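Local coordinates for protein aldo-keto reductase AKR2E4 (Bombyx mori, PDB 3WCZ) that reduces 3-dehydroecdysone with NADPH as cosubstrate, more weakly phenylglyoxal and isatin, and may thereby help regulate molting in the silkworm, at residues D135-Q148 against F160-I174. Sequence-based numbering, arbitrary orientation.
Sequences DYLETWQGMQDARQ and FNATQITRLVSNSYI
Phe160 turns its edge to one face of the Tyr136 ring in a T-shaped pair, planes at 70° and CE2 of Phe160 3.7 Å from CD1 of Tyr136; Asp135 OD1 lies over the centre of the opposite face. The indole of Trp140 is clasped likewise: Leu168 CD1 makes a CH-pi contact on one face, 3.8 Å from the centroid of the five-membered ring, while Met143 CB of its own helix lies over the other, toward the rim. At the indole edge, NE1 of Trp140 donates in plane to Ile174 O (2.9 Å), almost in line with the carbonyl bond. The Arg167 guanidinium carries Leu137 CD1 on one face; at its edge NH1 and NH2 grip Asp135 end-on, NH1 to OD1 and NH2 to OD2, both 2.9 Å, in a nearly coplanar salt bridge. Extended from CG to NE, Arg167 reaches past the Tyr136 hydroxyl to this carboxylate, and NH1 adds a weak bond to Tyr136 OH. Asp135 OD1 also N-caps helix 136-148 through Leu137 N, so one oxygen serves both helix start and salt bridge. In the aldo-keto reductase TIM barrel these are successive outer helices, joined through the parallel strand 152-158 and crossing at -55°; Trp140 and Leu168 both rest on Val157 of that strand. Beyond helix 162-170, Ser172 OG donates to Leu168 O, and the chain runs on alongside helix 136-148 toward its C-terminal end. There Gln144 OE1 receives weak bonds from the backbone N atoms of Tyr173 and Ile174, both 3.4 Å, and Ile174 CD1 sits over the Arg147 guanidinium.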
ATOM      1  N   ASP A 135      -0.886 -21.621  -9.082  1.00 10.83           N
ATOM      2  CA  ASP A 135      -1.336 -21.469  -7.705  1.00 10.36           C
ATOM      3  C   ASP A 135      -0.452 -20.446  -7.001  1.00  9.87           C
ATOM      4  O   ASP A 135       0.771 -20.487  -7.082  1.00 10.86           O
ATOM      5  CB  ASP A 135      -1.216 -22.830  -7.030  1.00 11.44           C
ATOM      6  CG  ASP A 135      -1.921 -22.930  -5.704  1.00 13.70           C
ATOM      7  OD1 ASP A 135      -2.295 -21.906  -5.083  1.00 12.48           O
ATOM      8  OD2 ASP A 135      -2.109 -24.086  -5.251  1.00 16.11           O
ATOM      9  N   TYR A 136      -1.093 -19.502  -6.307  1.00 10.44           N
ATOM     10  CA  TYR A 136      -0.340 -18.497  -5.548  1.00  9.65           C
ATOM     11  C   TYR A 136       0.462 -19.157  -4.426  1.00 10.99           C
ATOM     12  O   TYR A 136       1.397 -18.562  -3.912  1.00 10.18           O
ATOM     13  CB  TYR A 136      -1.266 -17.376  -4.999  1.00 10.66           C
ATOM     14  CG  TYR A 136      -2.405 -17.901  -4.171  1.00  9.16           C
ATOM     15  CD1 TYR A 136      -2.194 -18.325  -2.866  1.00 10.50           C
ATOM     16  CD2 TYR A 136      -3.686 -18.000  -4.682  1.00 10.24           C
ATOM     17  CE1 TYR A 136      -3.212 -18.846  -2.118  1.00  9.63           C
ATOM     18  CE2 TYR A 136      -4.719 -18.540  -3.944  1.00 10.30           C
ATOM     19  CZ  TYR A 136      -4.484 -18.956  -2.651  1.00 10.56           C
ATOM     20  OH  TYR A 136      -5.500 -19.508  -1.929  1.00 13.10           O
ATOM     21  N   LEU A 137       0.139 -20.404  -4.067  1.00 10.80           N
ATOM     22  CA  LEU A 137       0.989 -21.111  -3.100  1.00 11.34           C
ATOM     23  C   LEU A 137       2.374 -21.368  -3.674  1.00 12.52           C
ATOM     24  O   LEU A 137       3.373 -21.374  -2.950  1.00 11.73           O
ATOM     25  CB  LEU A 137       0.376 -22.436  -2.650  1.00 14.05           C
ATOM     26  CG  LEU A 137      -0.912 -22.387  -1.864  1.00 16.33           C
ATOM     27  CD1 LEU A 137      -1.294 -23.810  -1.554  1.00 19.54           C
ATOM     28  CD2 LEU A 137      -0.757 -21.575  -0.588  1.00 16.13           C
ATOM     29  N   GLU A 138       2.445 -21.615  -4.970  1.00 10.83           N
ATOM     30  CA  GLU A 138       3.731 -21.767  -5.621  1.00 11.28           C
ATOM     31  C   GLU A 138       4.515 -20.452  -5.624  1.00 10.76           C
ATOM     32  O   GLU A 138       5.712 -20.405  -5.344  1.00 11.72           O
ATOM     33  CB  GLU A 138       3.564 -22.284  -7.040  1.00 12.79           C
ATOM     34  CG  GLU A 138       4.878 -22.301  -7.736  1.00 15.18           C
ATOM     35  CD  GLU A 138       4.848 -22.923  -9.107  1.00 15.43           C
ATOM     36  OE1 GLU A 138       4.109 -23.926  -9.266  1.00 20.96           O
ATOM     37  OE2 GLU A 138       5.580 -22.437 -10.004  1.00 16.07           O
ATOM     38  N   THR A 139       3.817 -19.368  -5.942  1.00 10.00           N
ATOM     39  CA  THR A 139       4.442 -18.063  -5.963  1.00  9.33           C
ATOM     40  C   THR A 139       5.004 -17.770  -4.566  1.00  8.75           C
ATOM     41  O   THR A 139       6.096 -17.220  -4.405  1.00  9.01           O
ATOM     42  CB  THR A 139       3.389 -17.014  -6.351  1.00  9.66           C
ATOM     43  OG1 THR A 139       2.677 -17.465  -7.511  1.00  8.83           O
ATOM     44  CG2 THR A 139       4.012 -15.655  -6.621  1.00  9.90           C
ATOM     45  N   TRP A 140       4.228 -18.141  -3.546  1.00 10.58           N
ATOM     46  CA  TRP A 140       4.619 -17.885  -2.162  1.00 10.69           C
ATOM     47  C   TRP A 140       5.887 -18.654  -1.819  1.00 12.33           C
ATOM     48  O   TRP A 140       6.713 -18.159  -1.029  1.00 11.79           O
ATOM     49  CB  TRP A 140       3.471 -18.222  -1.206  1.00 11.51           C
ATOM     50  CG  TRP A 140       3.725 -17.776   0.197  1.00 11.07           C
ATOM     51  CD1 TRP A 140       3.948 -18.573   1.277  1.00 13.36           C
ATOM     52  CD2 TRP A 140       3.824 -16.435   0.661  1.00 10.11           C
ATOM     53  NE1 TRP A 140       4.174 -17.803   2.391  1.00 13.03           N
ATOM     54  CE2 TRP A 140       4.078 -16.482   2.039  1.00 10.77           C
ATOM     55  CE3 TRP A 140       3.722 -15.183   0.036  1.00 11.17           C
ATOM     56  CZ2 TRP A 140       4.236 -15.331   2.809  1.00  9.66           C
ATOM     57  CZ3 TRP A 140       3.886 -14.058   0.797  1.00  9.68           C
ATOM     58  CH2 TRP A 140       4.136 -14.133   2.158  1.00  8.80           C
ATOM     59  N   GLN A 141       6.086 -19.837  -2.385  1.00 12.41           N
ATOM     60  CA  GLN A 141       7.335 -20.496  -2.148  0.54 11.48           C
ATOM     61  C   GLN A 141       8.521 -19.717  -2.720  1.00 10.37           C
ATOM     62  O   GLN A 141       9.572 -19.634  -2.088  1.00 10.78           O
ATOM     63  CB  GLN A 141       7.297 -21.879  -2.706  0.54 14.69           C
ATOM     64  CG  GLN A 141       8.530 -22.532  -2.368  0.54 18.27           C
ATOM     65  CD  GLN A 141       8.505 -23.921  -2.766  0.54 11.31           C
ATOM     66  OE1 GLN A 141       7.446 -24.478  -3.077  0.54 11.90           O
ATOM     67  NE2 GLN A 141       9.674 -24.527  -2.761  0.54 11.47           N
ATOM     68  N   GLY A 142       8.339 -19.069  -3.871  1.00  9.01           N
ATOM     69  CA  GLY A 142       9.359 -18.187  -4.401  1.00  8.62           C
ATOM     70  C   GLY A 142       9.591 -17.002  -3.461  1.00  8.56           C
ATOM     71  O   GLY A 142      10.713 -16.537  -3.328  1.00  8.72           O
ATOM     72  N   MET A 143       8.515 -16.483  -2.859  1.00  8.09           N
ATOM     73  CA  MET A 143       8.623 -15.404  -1.883  1.00  8.14           C
ATOM     74  C   MET A 143       9.433 -15.861  -0.669  1.00  8.58           C
ATOM     75  O   MET A 143      10.289 -15.108  -0.184  1.00  9.04           O
ATOM     76  CB  MET A 143       7.246 -14.897  -1.436  1.00  8.94           C
ATOM     77  CG  MET A 143       6.391 -14.343  -2.577  1.00  8.42           C
ATOM     78  SD  MET A 143       6.996 -12.825  -3.375  1.00  8.39           S
ATOM     79  CE  MET A 143       6.516 -11.631  -2.121  1.00  8.32           C
ATOM     80  N   GLN A 144       9.159 -17.075  -0.178  1.00  8.59           N
ATOM     81  CA  GLN A 144       9.898 -17.646   0.950  1.00  8.60           C
ATOM     82  C   GLN A 144      11.367 -17.761   0.595  1.00  9.36           C
ATOM     83  O   GLN A 144      12.224 -17.459   1.412  1.00 10.15           O
ATOM     84  CB  GLN A 144       9.283 -18.996   1.368  1.00 10.00           C
ATOM     85  CG  GLN A 144       7.925 -18.831   2.027  1.00 10.10           C
ATOM     86  CD  GLN A 144       7.175 -20.102   2.302  1.00 13.79           C
ATOM     87  OE1 GLN A 144       6.364 -20.146   3.259  1.00 14.38           O
ATOM     88  NE2 GLN A 144       7.453 -21.155   1.544  1.00 11.39           N
ATOM     89  N   ASP A 145      11.660 -18.145  -0.639  1.00  9.80           N
ATOM     90  CA  ASP A 145      13.046 -18.215  -1.107  1.00  9.67           C
ATOM     91  C   ASP A 145      13.731 -16.832  -1.106  1.00  9.73           C
ATOM     92  O   ASP A 145      14.875 -16.701  -0.674  1.00 10.94           O
ATOM     93  CB  ASP A 145      13.117 -18.794  -2.526  1.00 10.23           C
ATOM     94  CG  ASP A 145      12.680 -20.256  -2.623  1.00 12.72           C
ATOM     95  OD1 ASP A 145      12.625 -20.962  -1.607  1.00 13.07           O
ATOM     96  OD2 ASP A 145      12.379 -20.657  -3.775  1.00 15.61           O
ATOM     97  N   ALA A 146      13.036 -15.808  -1.603  1.00  9.64           N
ATOM     98  CA  ALA A 146      13.606 -14.460  -1.613  1.00 10.03           C
ATOM     99  C   ALA A 146      13.935 -13.990  -0.204  1.00  9.28           C
ATOM    100  O   ALA A 146      14.956 -13.333  -0.009  1.00 11.13           O
ATOM    101  CB  ALA A 146      12.670 -13.489  -2.260  1.00 11.18           C
ATOM    102  N   ARG A 147      13.082 -14.326   0.763  1.00  9.64           N
ATOM    103  CA  ARG A 147      13.342 -13.978   2.157  1.00 11.38           C
ATOM    104  C   ARG A 147      14.567 -14.750   2.681  1.00 11.30           C
ATOM    105  O   ARG A 147      15.444 -14.163   3.325  1.00 11.85           O
ATOM    106  CB  ARG A 147      12.112 -14.296   2.992  1.00 12.86           C
ATOM    107  CG  ARG A 147      12.197 -13.905   4.462  1.00 18.54           C
ATOM    108  CD  ARG A 147      11.085 -14.704   5.188  1.00 25.68           C
ATOM    109  NE  ARG A 147      11.361 -15.071   6.583  1.00 25.12           N
ATOM    110  CZ  ARG A 147      11.351 -14.170   7.556  1.00 30.80           C
ATOM    111  NH1 ARG A 147      11.142 -12.887   7.256  1.00 39.97           N
ATOM    112  NH2 ARG A 147      11.570 -14.531   8.810  1.00 36.29           N
ATOM    113  N   GLN A 148      14.650 -16.047   2.387  1.00 10.53           N
ATOM    114  CA  GLN A 148      15.754 -16.842   2.934  1.00  9.92           C
ATOM    115  C   GLN A 148      17.071 -16.404   2.349  1.00 11.83           C
ATOM    116  O   GLN A 148      18.099 -16.473   3.030  1.00 13.26           O
ATOM    117  CB  GLN A 148      15.540 -18.334   2.711  1.00 12.97           C
ATOM    118  CG  GLN A 148      14.387 -18.945   3.464  1.00 22.75           C
ATOM    119  CD  GLN A 148      14.484 -18.867   5.006  1.00 17.79           C
ATOM    120  OE1 GLN A 148      15.497 -18.454   5.608  1.00 21.58           O
ATOM    121  NE2 GLN A 148      13.370 -19.181   5.644  1.00 33.71           N
ATOM    122  N   PHE A 160      -5.499 -10.099  -1.576  1.00  7.80           N
ATOM    123  CA  PHE A 160      -5.960 -11.435  -1.211  1.00  8.21           C
ATOM    124  C   PHE A 160      -7.242 -11.352  -0.388  1.00  8.00           C
ATOM    125  O   PHE A 160      -7.330 -10.573   0.570  1.00  8.31           O
ATOM    126  CB  PHE A 160      -4.918 -12.226  -0.399  1.00  8.18           C
ATOM    127  CG  PHE A 160      -3.854 -12.901  -1.238  1.00  8.50           C
ATOM    128  CD1 PHE A 160      -3.169 -12.211  -2.224  1.00  8.53           C
ATOM    129  CD2 PHE A 160      -3.497 -14.225  -0.997  1.00  9.58           C
ATOM    130  CE1 PHE A 160      -2.185 -12.834  -2.964  1.00  9.20           C
ATOM    131  CE2 PHE A 160      -2.515 -14.855  -1.760  1.00  9.44           C
ATOM    132  CZ  PHE A 160      -1.856 -14.165  -2.714  1.00 10.11           C
ATOM    133  N   ASN A 161      -8.232 -12.179  -0.702  1.00  7.89           N
ATOM    134  CA  ASN A 161      -9.459 -12.196   0.075  1.00  9.17           C
ATOM    135  C   ASN A 161      -9.352 -13.150   1.258  1.00  8.53           C
ATOM    136  O   ASN A 161      -8.315 -13.775   1.492  1.00  8.47           O
ATOM    137  CB  ASN A 161     -10.659 -12.494  -0.839  1.00  9.58           C
ATOM    138  CG  ASN A 161     -10.660 -13.897  -1.403  1.00  9.22           C
ATOM    139  OD1 ASN A 161     -10.171 -14.841  -0.792  1.00  9.88           O
ATOM    140  ND2 ASN A 161     -11.228 -14.039  -2.595  1.00 10.07           N
ATOM    141  N   ALA A 162     -10.420 -13.258   2.030  1.00  8.22           N
ATOM    142  CA  ALA A 162     -10.317 -13.994   3.279  1.00  8.83           C
ATOM    143  C   ALA A 162     -10.026 -15.473   3.064  1.00  9.77           C
ATOM    144  O   ALA A 162      -9.237 -16.063   3.801  1.00  9.76           O
ATOM    145  CB  ALA A 162     -11.589 -13.813   4.120  1.00 10.57           C
ATOM    146  N   THR A 163     -10.676 -16.068   2.072  1.00  9.72           N
ATOM    147  CA  THR A 163     -10.461 -17.482   1.768  1.00 11.08           C
ATOM    148  C   THR A 163      -9.025 -17.729   1.328  1.00 10.79           C
ATOM    149  O   THR A 163      -8.402 -18.745   1.677  1.00  9.94           O
ATOM    150  CB  THR A 163     -11.468 -17.946   0.686  1.00 14.55           C
ATOM    151  OG1 THR A 163     -12.784 -17.955   1.265  1.00 22.44           O
ATOM    152  CG2 THR A 163     -11.118 -19.333   0.170  1.00 22.62           C
ATOM    153  N   GLN A 164      -8.487 -16.815   0.536  1.00  8.85           N
ATOM    154  CA  GLN A 164      -7.115 -16.931   0.062  1.00  9.41           C
ATOM    155  C   GLN A 164      -6.115 -16.749   1.196  1.00  9.54           C
ATOM    156  O   GLN A 164      -5.104 -17.447   1.261  1.00  9.97           O
ATOM    157  CB  GLN A 164      -6.854 -15.910  -1.048  1.00  9.72           C
ATOM    158  CG  GLN A 164      -7.663 -16.209  -2.280  1.00 10.17           C
ATOM    159  CD  GLN A 164      -7.662 -15.084  -3.303  1.00  8.98           C
ATOM    160  OE1 GLN A 164      -7.532 -13.896  -2.977  1.00  8.57           O
ATOM    161  NE2 GLN A 164      -7.804 -15.456  -4.556  1.00 10.79           N
ATOM    162  N   ILE A 165      -6.389 -15.822   2.098  1.00  8.20           N
ATOM    163  CA  ILE A 165      -5.544 -15.639   3.265  1.00  9.04           C
ATOM    164  C   ILE A 165      -5.539 -16.916   4.122  1.00  9.30           C
ATOM    165  O   ILE A 165      -4.462 -17.393   4.513  1.00  9.74           O
ATOM    166  CB  ILE A 165      -5.995 -14.429   4.097  1.00  8.62           C
ATOM    167  CG1 ILE A 165      -5.625 -13.125   3.405  1.00  9.27           C
ATOM    168  CG2 ILE A 165      -5.391 -14.480   5.491  1.00  9.54           C
ATOM    169  CD1 ILE A 165      -4.143 -12.862   3.293  1.00 10.31           C
ATOM    170  N   THR A 166      -6.717 -17.464   4.387  1.00  8.58           N
ATOM    171  CA  THR A 166      -6.791 -18.691   5.189  1.00 10.02           C
ATOM    172  C   THR A 166      -6.009 -19.832   4.511  1.00  9.96           C
ATOM    173  O   THR A 166      -5.249 -20.559   5.182  1.00  9.91           O
ATOM    174  CB  THR A 166      -8.265 -19.078   5.404  1.00  9.46           C
ATOM    175  OG1 THR A 166      -8.877 -18.071   6.205  1.00 11.34           O
ATOM    176  CG2 THR A 166      -8.425 -20.437   6.073  1.00 11.55           C
ATOM    177  N   ARG A 167      -6.181 -20.004   3.202  1.00  9.80           N
ATOM    178  CA  ARG A 167      -5.514 -21.090   2.506  1.00 12.38           C
ATOM    179  C   ARG A 167      -4.022 -20.887   2.526  1.00 11.70           C
ATOM    180  O   ARG A 167      -3.243 -21.833   2.701  1.00 12.56           O
ATOM    181  CB  ARG A 167      -6.025 -21.177   1.073  1.00 10.83           C
ATOM    182  CG  ARG A 167      -5.421 -22.306   0.260  1.00 12.55           C
ATOM    183  CD  ARG A 167      -6.264 -22.620  -0.976  1.00 13.39           C
ATOM    184  NE  ARG A 167      -5.663 -23.679  -1.785  1.00 14.32           N
ATOM    185  CZ  ARG A 167      -4.723 -23.480  -2.696  1.00 14.93           C
ATOM    186  NH1 ARG A 167      -4.242 -22.271  -2.963  1.00 14.32           N
ATOM    187  NH2 ARG A 167      -4.221 -24.521  -3.362  1.00 17.17           N
ATOM    188  N   LEU A 168      -3.588 -19.654   2.316  1.00 11.23           N
ATOM    189  CA  LEU A 168      -2.179 -19.345   2.327  1.00 11.55           C
ATOM    190  C   LEU A 168      -1.584 -19.634   3.692  1.00 12.26           C
ATOM    191  O   LEU A 168      -0.542 -20.308   3.765  1.00 13.88           O
ATOM    192  CB  LEU A 168      -1.958 -17.884   1.880  1.00 12.93           C
ATOM    193  CG  LEU A 168      -0.508 -17.420   1.829  1.00 14.86           C
ATOM    194  CD1 LEU A 168       0.278 -18.310   0.878  1.00 17.55           C
ATOM    195  CD2 LEU A 168      -0.408 -15.964   1.391  1.00 16.59           C
ATOM    196  N   VAL A 169      -2.252 -19.219   4.774  1.00 11.78           N
ATOM    197  CA  VAL A 169      -1.790 -19.459   6.129  1.00 12.09           C
ATOM    198  C   VAL A 169      -1.712 -20.963   6.447  1.00 15.16           C
ATOM    199  O   VAL A 169      -0.746 -21.420   7.060  1.00 17.90           O
ATOM    200  CB  VAL A 169      -2.678 -18.732   7.168  1.00 13.07           C
ATOM    201  CG1 VAL A 169      -2.328 -19.186   8.562  1.00 15.10           C
ATOM    202  CG2 VAL A 169      -2.516 -17.219   7.020  1.00 16.88           C
ATOM    203  N   SER A 170      -2.714 -21.715   6.032  1.00 12.96           N
ATOM    204  CA  SER A 170      -2.762 -23.140   6.341  1.00 13.54           C
ATOM    205  C   SER A 170      -1.758 -23.973   5.552  1.00 15.49           C
ATOM    206  O   SER A 170      -1.467 -25.106   5.952  1.00 16.80           O
ATOM    207  CB  SER A 170      -4.157 -23.684   6.077  1.00 16.52           C
ATOM    208  OG  SER A 170      -5.063 -23.139   7.018  1.00 21.42           O
ATOM    209  N   ASN A 171      -1.223 -23.436   4.468  1.00 10.75           N
ATOM    210  CA  ASN A 171      -0.435 -24.224   3.548  1.00 10.23           C
ATOM    211  C   ASN A 171       0.930 -23.683   3.287  1.00 14.56           C
ATOM    212  O   ASN A 171       1.573 -24.114   2.333  1.00 16.84           O
ATOM    213  CB  ASN A 171      -1.178 -24.428   2.232  1.00 12.38           C
ATOM    214  CG  ASN A 171      -2.397 -25.293   2.399  1.00 13.42           C
ATOM    215  OD1 ASN A 171      -2.278 -26.534   2.453  1.00 19.39           O
ATOM    216  ND2 ASN A 171      -3.569 -24.689   2.459  1.00 15.57           N
ATOM    217  N   SER A 172       1.431 -22.837   4.176  1.00  9.25           N
ATOM    218  CA  SER A 172       2.791 -22.304   4.068  1.00 10.06           C
ATOM    219  C   SER A 172       3.450 -22.303   5.440  1.00  8.18           C
ATOM    220  O   SER A 172       2.752 -22.359   6.449  1.00 10.04           O
ATOM    221  CB  SER A 172       2.823 -20.901   3.454  1.00 14.01           C
ATOM    222  OG  SER A 172       2.180 -19.959   4.268  1.00 15.89           O
ATOM    223  N   TYR A 173       4.767 -22.184   5.477  1.00  8.64           N
ATOM    224  CA  TYR A 173       5.462 -22.220   6.764  0.52  9.79           C
ATOM    225  C   TYR A 173       5.640 -20.848   7.342  1.00 12.69           C
ATOM    226  O   TYR A 173       5.806 -20.699   8.549  1.00 12.38           O
ATOM    227  CB  TYR A 173       6.830 -22.884   6.684  0.52  9.94           C
ATOM    228  CG  TYR A 173       7.946 -21.983   6.212  0.52 10.14           C
ATOM    229  CD1 TYR A 173       8.499 -21.001   7.038  0.52 12.83           C
ATOM    230  CD2 TYR A 173       8.441 -22.114   4.925  0.52 10.34           C
ATOM    231  CE1 TYR A 173       9.524 -20.180   6.585  0.52 12.55           C
ATOM    232  CE2 TYR A 173       9.461 -21.307   4.467  0.52 13.67           C
ATOM    233  CZ  TYR A 173      10.001 -20.345   5.297  0.52 12.04           C
ATOM    234  OH  TYR A 173      11.016 -19.562   4.798  0.52 15.91           O
ATOM    235  N   ILE A 174       5.573 -19.834   6.504  1.00 14.63           N
ATOM    236  CA  ILE A 174       5.525 -18.489   7.038  1.00 15.90           C
ATOM    237  C   ILE A 174       4.361 -17.703   6.473  1.00 14.12           C
ATOM    238  O   ILE A 174       4.228 -17.615   5.256  1.00 13.07           O
ATOM    239  CB  ILE A 174       6.797 -17.815   6.743  1.00 13.71           C
ATOM    240  CG1 ILE A 174       6.741 -16.367   7.221  1.00 19.96           C
ATOM    241  CG2 ILE A 174       7.084 -17.813   5.336  1.00 15.09           C
ATOM    242  CD1 ILE A 174       8.108 -15.750   7.331  1.00 27.34           C
TER